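Local coordinates for protein CCMAN5 (Cellulosimicrobium cellulans, PDB 2XSG) that hydrolyses alpha-mannosidic linkages as a family 92 glycosyl hydrolase, probably with the help of a bound calcium ion, at residues N40-T44 with P45-N49. Residues are numbered along the deposited sequence; the frame is centred on the assembly and turned at random.
Sequences NPRTT and PGRNN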
loop_
_atom_site.group_PDB
_atom_site.type_symbol
_atom_site.label_atom_id
_atom_site.label_comp_id
_atom_site.label_asym_id
_atom_site.label_seq_id
_atom_site.Cartn_x
_atom_site.Cartn_y
_atom_site.Cartn_z
ATOM N N ASN A 40 -15.875 -5.102 -2.171
ATOM C CA ASN A 40 -15.275 -6.200 -1.403
ATOM C C ASN A 40 -16.341 -7.052 -0.756
ATOM O O ASN A 40 -17.161 -6.525 0.007
ATOM C CB ASN A 40 -14.358 -5.651 -0.308
ATOM C CG ASN A 40 -13.349 -6.684 0.199
ATOM O OD1 ASN A 40 -13.070 -6.748 1.399
ATOM N ND2 ASN A 40 -12.813 -7.503 -0.708
ATOM N N PRO A 41 -16.328 -8.376 -1.037
ATOM C CA PRO A 41 -17.189 -9.259 -0.276
ATOM C C PRO A 41 -16.844 -9.133 1.204
ATOM O O PRO A 41 -15.695 -8.840 1.523
ATOM C CB PRO A 41 -16.787 -10.662 -0.788
ATOM C CG PRO A 41 -15.394 -10.477 -1.383
ATOM C CD PRO A 41 -15.479 -9.119 -1.991
ATOM N N ARG A 42 -17.822 -9.338 2.089
ATOM C CA ARG A 42 -17.584 -9.319 3.531
ATOM C C ARG A 42 -17.829 -10.670 4.170
ATOM O O ARG A 42 -18.958 -11.149 4.186
ATOM C CB ARG A 42 -18.485 -8.285 4.213
ATOM C CG ARG A 42 -18.051 -7.917 5.638
ATOM C CD ARG A 42 -18.716 -6.588 6.053
ATOM N NE ARG A 42 -18.106 -5.965 7.236
ATOM C CZ ARG A 42 -16.976 -5.255 7.232
ATOM N NH1 ARG A 42 -16.286 -5.104 6.109
ATOM N NH2 ARG A 42 -16.516 -4.720 8.366
ATOM N N THR A 43 -16.794 -11.281 4.732
ATOM C CA THR A 43 -17.000 -12.577 5.388
ATOM C C THR A 43 -17.612 -12.408 6.780
ATOM O O THR A 43 -17.589 -11.319 7.351
ATOM C CB THR A 43 -15.718 -13.451 5.454
ATOM O OG1 THR A 43 -14.700 -12.791 6.208
ATOM C CG2 THR A 43 -15.200 -13.761 4.063
ATOM N N THR A 44 -18.163 -13.490 7.317
ATOM C CA THR A 44 -18.712 -13.477 8.677
ATOM C C THR A 44 -18.564 -14.875 9.270
ATOM O O THR A 44 -18.630 -15.864 8.525
ATOM C CB THR A 44 -20.193 -13.013 8.667
ATOM O OG1 THR A 44 -20.744 -13.124 9.980
ATOM C CG2 THR A 44 -21.035 -13.835 7.671
ATOM N N PRO A 45 -18.341 -14.980 10.599
ATOM C CA PRO A 45 -18.208 -13.926 11.606
ATOM C C PRO A 45 -16.816 -13.296 11.651
ATOM O O PRO A 45 -16.628 -12.258 12.293
ATOM C CB PRO A 45 -18.482 -14.667 12.914
ATOM C CG PRO A 45 -17.969 -16.040 12.660
ATOM C CD PRO A 45 -18.223 -16.325 11.197
ATOM N N GLY A 46 -15.847 -13.927 11.004
ATOM C CA GLY A 46 -14.469 -13.411 10.973
ATOM C C GLY A 46 -14.179 -12.698 9.664
ATOM O O GLY A 46 -14.851 -12.919 8.656
ATOM N N ARG A 47 -13.182 -11.816 9.689
ATOM C CA ARG A 47 -12.771 -11.075 8.515
ATOM C C ARG A 47 -11.305 -10.719 8.692
ATOM O O ARG A 47 -10.785 -10.774 9.811
ATOM C CB ARG A 47 -13.617 -9.792 8.348
ATOM C CG ARG A 47 -13.563 -8.778 9.534
ATOM C CD ARG A 47 -14.443 -7.582 9.242
ATOM N NE ARG A 47 -14.353 -6.493 10.220
ATOM C CZ ARG A 47 -13.440 -5.514 10.221
ATOM N NH1 ARG A 47 -12.478 -5.462 9.321
ATOM N NH2 ARG A 47 -13.496 -4.580 11.144
ATOM N N ASN A 48 -10.634 -10.339 7.613
ATOM C CA ASN A 48 -9.396 -9.593 7.776
ATOM C C ASN A 48 -9.702 -8.080 7.884
ATOM O O ASN A 48 -10.866 -7.687 7.971
ATOM C CB ASN A 48 -8.317 -9.980 6.739
ATOM C CG ASN A 48 -8.509 -9.332 5.375
ATOM O OD1 ASN A 48 -9.445 -8.578 5.133
ATOM N ND2 ASN A 48 -7.582 -9.630 4.470
ATOM N N ASN A 49 -8.682 -7.237 7.929
ATOM C CA ASN A 49 -8.925 -5.799 8.103
ATOM C C ASN A 49 -9.765 -5.206 6.972
ATOM O O ASN A 49 -10.485 -4.229 7.181
ATOM C CB ASN A 49 -7.611 -5.019 8.272
ATOM C CG ASN A 49 -6.870 -5.403 9.534
ATOM O OD1 ASN A 49 -5.680 -5.094 9.695
ATOM N ND2 ASN A 49 -7.558 -6.101 10.428
#
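R42 lays its guanidinium flat over that of R47, the two side chains running side by side in the same direction with centres 4.6 Å apart and planes 29° off parallel. The overlap is offset: R42 NH2 sits over one face of the R47 guanidinium, 3.4 Å from R47 NE, while R47 CD comes up under the rim of the R42 group, 3.6 Å from R42 NH2. Both chains are extended from CG to NE and, though they start from different first torsions, run alongside each other to the same height. What makes this tolerable is probably N167, whose OD1 takes R42 NH2 and whose backbone O takes R47 NH2. R47 NH1 also turns back to N48 O in a bent hydrogen bond of 3.1 Å (135° at the hydrogen), the donor tilted somewhat from the carbonyl plane, and bonds S73 O as well. Cut back to an alanine, R47 would probably no longer cover one face of the R42 guanidinium, and the carbonyls of N48, S73 and N167 would lose this donor.

Further along, T43 closes the turn. Its chi1 of 61° sets OG1 between the backbone N and the carbonyl carbon, facing G46 O, which it meets in a very short 2.5 Å hydrogen bond spanning the cis peptide before P45; OG1 also accepts from D53 N. The whole arrangement is a turn leaving strand 40-44, an edge strand of a three-stranded antiparallel sheet in the N-terminal domain, paired with strand 58-63.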